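Local coordinates for protein acyl-coenzyme A thioesterase THEM4 (Rhodococcus sp., PDB 2OV9) that probably hydrolyses medium- and long-chain fatty acyl-CoA thioesters to free fatty acids and coenzyme A, through a hot-dog thioesterase domain, at residues B[40-45]-B[118-123]; B[178-181]-B[186-189]; B[85-88]-B[93-96]. All blocks are in the same frame, centred on the assembly; numbering follows the deposited sequence.

How the interactions relate
Interaction 3 (85-88 with 93-96) is nested inside the loop that interaction 1 (40-45 with 118-123) closes, and interaction 2 (178-181 with 186-189) follows both along the chain. Interaction 1 ties helix 26-43 to the loop after strand 112-117, while interaction 2 lies in the hairpin of the antiparallel hot-dog sheet, on the other side of the chain's centre; their centres are 35 Å apart. Interaction 3 folds the loop that leads from helix 51-67 to strand 105-106, its centre 22 Å from interaction 1 and 24 Å from interaction 2. Interactions 1 and 3 both reach the second subunit, so helical region and loop share in the dimer, whereas interaction 2 stays within its own chain.

Interaction 1 (B[40-45]-B[118-123]); sequences ALLRTD and LTIPYQ
Helix 26-43 of the N-terminal helical region meets the thioesterase part of the chain here: near the helix's C-terminal end, Leu42 and Arg43 close over Ile120 and Pro121. Ile120 is the centrepiece. Its CD1 wedges between the two helix residues, 3.4 Å from Leu42 CB, which is tight for two carbons, and 3.3 Å from Arg43 CG. The Arg43 chain, extended from CG to NE, then runs across the isoleucine so that one face of the guanidinium lies over it, with Ile120 CD1 3.4 Å from the plane and toward the rim. Arg43 NH1 is modelled 3.1 Å from Ile120 CG1, close enough to leave the exact place of the guanidinium end in some doubt. With Ile120 CG1 between its backbone N and carbonyl carbon (chi1 57°), the CG1-CD1 arm points at helix 26-43, and Ile120 CG2 lies 3.5 Å from Arg43 NH2.

Residues 120-122 form a short 3-10 turn after strand 112-117; this turn sets Ile120 and Pro121 side by side against helix 26-43. Leu42 meets the proline with a single methyl, CD1, 3.5 Å from Pro121 CA and 3.7 Å from Pro121 CG. The charge of Arg43 is paired with Asp39, one helical turn back. A water accepts from Ile120 N at 2.9 Å and lies close to Arg43 NH1 as well, although that modelled separation is too short to be trusted. Pro121 also packs against Leu98 of the second subunit.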
loop_
_atom_site.group_PDB
_atom_site.type_symbol
_atom_site.label_atom_id
_atom_site.label_comp_id
_atom_site.label_asym_id
_atom_site.label_seq_id
_atom_site.Cartn_x
_atom_site.Cartn_y
_atom_site.Cartn_z
ATOM N N ALA B 40 1.179 7.214 14.851
ATOM C CA ALA B 40 1.791 7.412 16.174
ATOM C C ALA B 40 2.613 6.209 16.652
ATOM O O ALA B 40 3.649 6.382 17.289
ATOM C CB ALA B 40 0.718 7.769 17.219
ATOM N N LEU B 41 2.131 5.009 16.330
ATOM C CA LEU B 41 2.814 3.749 16.673
ATOM C C LEU B 41 4.207 3.684 16.087
ATOM O O LEU B 41 5.113 3.130 16.694
ATOM C CB LEU B 41 1.991 2.535 16.187
ATOM C CG LEU B 41 0.819 2.022 17.045
ATOM C CD1 LEU B 41 -0.060 0.993 16.271
ATOM C CD2 LEU B 41 1.326 1.391 18.323
ATOM N N LEU B 42 4.397 4.267 14.904
ATOM C CA LEU B 42 5.724 4.235 14.262
ATOM C C LEU B 42 6.703 5.237 14.871
ATOM O O LEU B 42 7.914 5.138 14.675
ATOM C CB LEU B 42 5.599 4.465 12.752
ATOM C CG LEU B 42 5.072 3.259 11.976
ATOM C CD1 LEU B 42 4.457 3.687 10.662
ATOM C CD2 LEU B 42 6.181 2.214 11.736
ATOM N N ARG B 43 6.167 6.201 15.603
ATOM C CA ARG B 43 6.973 7.243 16.223
ATOM C C ARG B 43 7.089 7.095 17.730
ATOM O O ARG B 43 7.866 7.821 18.352
ATOM C CB ARG B 43 6.360 8.612 15.970
ATOM C CG ARG B 43 6.416 9.070 14.552
ATOM C CD ARG B 43 5.964 10.520 14.462
ATOM N NE ARG B 43 6.552 11.189 13.305
ATOM C CZ ARG B 43 6.012 11.190 12.095
ATOM N NH1 ARG B 43 4.873 10.555 11.897
ATOM N NH2 ARG B 43 6.604 11.816 11.088
ATOM N N THR B 44 6.312 6.189 18.313
ATOM C CA THR B 44 6.131 6.171 19.787
ATOM C C THR B 44 7.318 5.465 20.452
ATOM O O THR B 44 8.091 4.778 19.765
ATOM C CB THR B 44 4.765 5.536 20.204
ATOM O OG1 THR B 44 4.424 5.937 21.536
ATOM C CG2 THR B 44 4.789 3.999 20.131
ATOM N N ASP B 45 7.466 5.652 21.764
ATOM C CA ASP B 45 8.561 5.009 22.523
ATOM C C ASP B 45 8.168 3.549 22.754
ATOM O O ASP B 45 7.173 3.253 23.405
ATOM C CB ASP B 45 8.814 5.762 23.838
ATOM C CG ASP B 45 9.679 4.972 24.845
ATOM O OD1 ASP B 45 10.521 4.130 24.440
ATOM O OD2 ASP B 45 9.501 5.213 26.065
ATOM N N LEU B 118 2.186 12.693 2.046
ATOM C CA LEU B 118 2.319 11.368 2.658
ATOM C C LEU B 118 3.166 11.346 3.915
ATOM O O LEU B 118 4.077 12.147 4.081
ATOM C CB LEU B 118 2.836 10.337 1.639
ATOM C CG LEU B 118 1.944 9.998 0.455
ATOM C CD1 LEU B 118 2.732 9.241 -0.623
ATOM C CD2 LEU B 118 0.718 9.165 0.882
ATOM N N THR B 119 2.856 10.384 4.773
ATOM C CA THR B 119 3.340 10.292 6.148
ATOM C C THR B 119 4.157 9.026 6.393
ATOM O O THR B 119 4.271 8.158 5.500
ATOM C CB THR B 119 2.144 10.238 7.081
ATOM O OG1 THR B 119 1.232 9.251 6.580
ATOM C CG2 THR B 119 1.429 11.597 7.132
ATOM N N ILE B 120 4.701 8.888 7.603
ATOM C CA ILE B 120 5.726 7.851 7.813
ATOM C C ILE B 120 5.326 6.395 7.597
ATOM O O ILE B 120 6.184 5.588 7.362
ATOM C CB ILE B 120 6.538 7.934 9.138
ATOM C CG1 ILE B 120 5.648 7.913 10.379
ATOM C CG2 ILE B 120 7.567 9.082 9.111
ATOM C CD1 ILE B 120 6.470 7.537 11.634
ATOM N N PRO B 121 4.038 6.039 7.717
ATOM C CA PRO B 121 3.718 4.634 7.374
ATOM C C PRO B 121 4.042 4.253 5.942
ATOM O O PRO B 121 4.224 3.052 5.652
ATOM C CB PRO B 121 2.196 4.573 7.596
ATOM C CG PRO B 121 1.959 5.548 8.666
ATOM C CD PRO B 121 2.842 6.717 8.250
ATOM N N TYR B 122 4.075 5.257 5.061
ATOM C CA TYR B 122 4.341 5.096 3.605
ATOM C C TYR B 122 5.839 5.140 3.221
ATOM O O TYR B 122 6.203 5.091 2.021
ATOM C CB TYR B 122 3.520 6.152 2.816
ATOM C CG TYR B 122 2.036 6.048 3.131
ATOM C CD1 TYR B 122 1.251 5.048 2.562
ATOM C CD2 TYR B 122 1.448 6.880 4.082
ATOM C CE1 TYR B 122 -0.121 4.929 2.867
ATOM C CE2 TYR B 122 0.094 6.754 4.425
ATOM C CZ TYR B 122 -0.672 5.782 3.815
ATOM O OH TYR B 122 -1.996 5.678 4.134
ATOM N N GLN B 123 6.686 5.182 4.249
ATOM C CA GLN B 123 8.148 5.377 4.114
ATOM C C GLN B 123 8.877 4.142 3.592
ATOM O O GLN B 123 8.601 3.021 4.027
ATOM C CB GLN B 123 8.736 5.760 5.461
ATOM C CG GLN B 123 10.255 6.114 5.504
ATOM C CD GLN B 123 10.615 6.844 6.804
ATOM O OE1 GLN B 123 10.207 6.439 7.889
ATOM N NE2 GLN B 123 11.367 7.921 6.694
HETATM O O HOH W 1 4.199 10.929 9.622
#

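Interaction 2 (B[178-181]-B[186-189]); sequences LMSV and ITTA
Three backbone hydrogen bonds join Leu178-Val181 to Ile186-Ala189, and two of them end on one atom. Thr187 O accepts from Met179 N at 2.6 Å, a short bond lying in the carbonyl plane, and from Ser180 N at 3.2 Å, tilted out of that plane by 17°. Two consecutive residues thus face one threonine, which makes a classic beta bulge and shifts the register by one residue. Beyond it, Thr187 N returns a nearly straight bond to Ser180 O at 2.9 Å, and the same oxygen takes a CA-H...O contact from Ile186.

The side chains sort by face. Leu178, Val181, Ile186 and Thr188 share one side of the sheet: Leu178 CD1 reaches Ile186 CG2 at 3.8 Å, the two side chains crossing at about a right angle; with Leu178 CG anti to its backbone N (chi1 -179°), the CD1 methyl is carried over to Ile186. Thr188 CG2 lies against the Leu178 backbone. On the other side Ser180 OG stands 3.3 Å from Thr187 CB. Met179, present as selenomethionine, touches through CG, 3.7 Å from Ala189 CB, before its bent chain carries the selenium away.

These are the two arms of the hairpin 171-182/185-194 in the hot-dog sheet. Ile186 and Thr188 also bond through their backbones to strand 199-208, whose Phe207 touches both. The face carrying Leu178, Ile186 and Thr188 packs on helix 131-148, where Thr188 OG1 is hydrogen-bonded to Asn146.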
loop_
_atom_site.group_PDB
_atom_site.type_symbol
_atom_site.label_atom_id
_atom_site.label_comp_id
_atom_site.label_asym_id
_atom_site.label_seq_id
_atom_site.Cartn_x
_atom_site.Cartn_y
_atom_site.Cartn_z
ATOM N N LEU B 178 -6.072 8.408 -19.726
ATOM C CA LEU B 178 -6.201 7.360 -20.697
ATOM C C LEU B 178 -5.596 7.946 -21.963
ATOM O O LEU B 178 -5.924 9.084 -22.345
ATOM C CB LEU B 178 -7.676 7.010 -20.923
ATOM C CG LEU B 178 -8.021 5.892 -21.901
ATOM C CD1 LEU B 178 -9.361 5.261 -21.503
ATOM C CD2 LEU B 178 -8.079 6.393 -23.339
HETATM N N MSE B 179 -4.707 7.185 -22.587
HETATM C CA MSE B 179 -3.941 7.698 -23.708
HETATM C C MSE B 179 -4.451 7.182 -25.042
HETATM O O MSE B 179 -4.541 7.947 -26.000
HETATM C CB MSE B 179 -2.458 7.390 -23.531
HETATM C CG MSE B 179 -1.895 7.932 -22.239
HETATM SE SE MSE B 179 -1.945 9.889 -22.179
HETATM C CE MSE B 179 -0.571 10.228 -23.542
ATOM N N SER B 180 -4.772 5.893 -25.108
ATOM C CA SER B 180 -5.280 5.294 -26.337
ATOM C C SER B 180 -6.133 4.055 -26.066
ATOM O O SER B 180 -6.017 3.431 -25.002
ATOM C CB SER B 180 -4.121 4.913 -27.254
ATOM O OG SER B 180 -3.336 3.903 -26.643
ATOM N N VAL B 181 -6.995 3.731 -27.028
ATOM C CA VAL B 181 -7.760 2.496 -27.036
ATOM C C VAL B 181 -7.584 1.804 -28.401
ATOM O O VAL B 181 -7.719 2.433 -29.457
ATOM C CB VAL B 181 -9.277 2.735 -26.803
ATOM C CG1 VAL B 181 -10.019 1.393 -26.655
ATOM C CG2 VAL B 181 -9.522 3.606 -25.596
ATOM N N ILE B 186 -6.474 -0.921 -23.602
ATOM C CA ILE B 186 -6.400 0.457 -23.147
ATOM C C ILE B 186 -4.989 0.762 -22.681
ATOM O O ILE B 186 -4.391 -0.039 -21.967
ATOM C CB ILE B 186 -7.385 0.708 -21.998
ATOM C CG1 ILE B 186 -8.816 0.458 -22.483
ATOM C CG2 ILE B 186 -7.208 2.140 -21.439
ATOM C CD1 ILE B 186 -9.674 -0.306 -21.501
ATOM N N THR B 187 -4.465 1.912 -23.105
ATOM C CA THR B 187 -3.195 2.424 -22.595
ATOM C C THR B 187 -3.433 3.685 -21.795
ATOM O O THR B 187 -4.084 4.631 -22.280
ATOM C CB THR B 187 -2.203 2.750 -23.724
ATOM O OG1 THR B 187 -1.831 1.540 -24.388
ATOM C CG2 THR B 187 -0.940 3.383 -23.163
ATOM N N THR B 188 -2.854 3.709 -20.593
ATOM C CA THR B 188 -3.035 4.791 -19.655
ATOM C C THR B 188 -1.686 5.211 -19.079
ATOM O O THR B 188 -0.833 4.358 -18.818
ATOM C CB THR B 188 -3.970 4.332 -18.535
ATOM O OG1 THR B 188 -5.042 3.569 -19.104
ATOM C CG2 THR B 188 -4.564 5.524 -17.756
ATOM N N ALA B 189 -1.498 6.518 -18.868
ATOM C CA ALA B 189 -0.237 7.042 -18.338
ATOM C C ALA B 189 -0.471 8.005 -17.163
ATOM O O ALA B 189 -1.533 8.626 -17.045
ATOM C CB ALA B 189 0.574 7.745 -19.440
#

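Interaction 3 (B[85-88]-B[93-96]); sequences VTRH and GPEN
Asn96 ND2 donates to His88 O at 3.0 Å. Asn96 CG lies anti to its backbone N (chi1 -172°), which carries the amide across to that carbonyl; the acceptor lies in the amide plane, but the donor rises 39° out of the carbonyl plane. ND2 also bonds Pro121 O of the second subunit, so one amide nitrogen ties the His88 carbonyl to the neighbouring subunit, while Asn96 OD1 accepts from Leu98 N. A leucine here would probably leave His88 O and that Pro121 oxygen without their donor and Leu98 N without its acceptor. His88 NE2 bonds Gly124 O of the second subunit.

Arg87 NH1 and Glu95 OE1 form a salt bridge at 3.0 Å, at the guanidinium edge with the planes 53° apart, but OE1 is uncertainly placed and these details are doubtful. It also lies by Arg46 of the second subunit, with the same reservation. Arg87 NE bonds Ser20.

Outward, Pro94 CG sits over the centre of the Arg87 guanidinium, 4.2 Å from its plane, and Pro94 CD lies 3.4 Å from Arg87 O, which also takes a CA-H...O contact from Gly93.

Gly93 to Asn96 make a type I beta turn, closed by Asn96 N to Gly93 O, and the OD1 bond to Leu98 N continues it as an Asx turn.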
loop_
_atom_site.group_PDB
_atom_site.type_symbol
_atom_site.label_atom_id
_atom_site.label_comp_id
_atom_site.label_asym_id
_atom_site.label_seq_id
_atom_site.Cartn_x
_atom_site.Cartn_y
_atom_site.Cartn_z
ATOM N N VAL B 85 -16.078 4.595 -9.748
ATOM C CA VAL B 85 -14.888 4.630 -8.894
ATOM C C VAL B 85 -15.156 3.916 -7.552
ATOM O O VAL B 85 -16.190 4.152 -6.924
ATOM C CB VAL B 85 -14.426 6.096 -8.691
ATOM C CG1 VAL B 85 -13.211 6.169 -7.828
ATOM C CG2 VAL B 85 -14.141 6.753 -10.056
ATOM N N THR B 86 -14.222 3.041 -7.145
ATOM C CA THR B 86 -14.282 2.269 -5.885
ATOM C C THR B 86 -14.280 3.174 -4.660
ATOM O O THR B 86 -13.809 4.317 -4.725
ATOM C CB THR B 86 -13.072 1.338 -5.727
ATOM O OG1 THR B 86 -11.878 2.129 -5.724
ATOM C CG2 THR B 86 -13.000 0.333 -6.866
ATOM N N ARG B 87 -14.766 2.644 -3.538
ATOM C CA ARG B 87 -14.848 3.396 -2.292
ATOM C C ARG B 87 -14.203 2.675 -1.071
ATOM O O ARG B 87 -14.278 3.155 0.061
ATOM C CB ARG B 87 -16.324 3.639 -2.005
ATOM C CG ARG B 87 -16.595 4.994 -1.442
ATOM C CD ARG B 87 -18.010 5.070 -0.942
ATOM N NE ARG B 87 -18.191 6.155 0.021
ATOM C CZ ARG B 87 -18.148 5.997 1.340
ATOM N NH1 ARG B 87 -17.907 4.795 1.856
ATOM N NH2 ARG B 87 -18.335 7.041 2.134
ATOM N N HIS B 88 -13.611 1.507 -1.309
ATOM C CA HIS B 88 -13.163 0.610 -0.243
ATOM C C HIS B 88 -11.683 0.304 -0.376
ATOM O O HIS B 88 -11.132 -0.509 0.380
ATOM C CB HIS B 88 -13.891 -0.717 -0.389
ATOM C CG HIS B 88 -13.592 -1.412 -1.683
ATOM N ND1 HIS B 88 -14.377 -1.258 -2.806
ATOM C CD2 HIS B 88 -12.581 -2.244 -2.041
ATOM C CE1 HIS B 88 -13.872 -1.974 -3.797
ATOM N NE2 HIS B 88 -12.783 -2.583 -3.360
ATOM N N GLY B 93 -10.058 4.940 -0.125
ATOM C CA GLY B 93 -11.195 4.512 0.698
ATOM C C GLY B 93 -11.313 5.274 2.008
ATOM O O GLY B 93 -10.424 5.191 2.837
ATOM N N PRO B 94 -12.421 6.015 2.206
ATOM C CA PRO B 94 -12.566 6.791 3.452
ATOM C C PRO B 94 -12.619 5.926 4.697
ATOM O O PRO B 94 -12.189 6.369 5.753
ATOM C CB PRO B 94 -13.894 7.526 3.271
ATOM C CG PRO B 94 -14.164 7.502 1.803
ATOM C CD PRO B 94 -13.567 6.217 1.296
ATOM N N GLU B 95 -13.130 4.701 4.577
ATOM C CA GLU B 95 -13.194 3.806 5.713
ATOM C C GLU B 95 -12.031 2.817 5.736
ATOM O O GLU B 95 -12.025 1.860 6.534
ATOM C CB GLU B 95 -14.547 3.075 5.770
ATOM C CG GLU B 95 -15.697 3.951 6.248
ATOM C CD GLU B 95 -16.593 4.477 5.124
ATOM O OE1 GLU B 95 -17.474 3.728 4.646
ATOM O OE2 GLU B 95 -16.475 5.666 4.759
ATOM N N ASN B 96 -11.038 3.065 4.877
ATOM C CA ASN B 96 -9.887 2.185 4.770
ATOM C C ASN B 96 -8.662 2.889 5.334
ATOM O O ASN B 96 -8.110 3.769 4.702
ATOM C CB ASN B 96 -9.693 1.726 3.319
ATOM C CG ASN B 96 -8.642 0.656 3.192
ATOM O OD1 ASN B 96 -7.711 0.579 4.012
ATOM N ND2 ASN B 96 -8.774 -0.181 2.168
#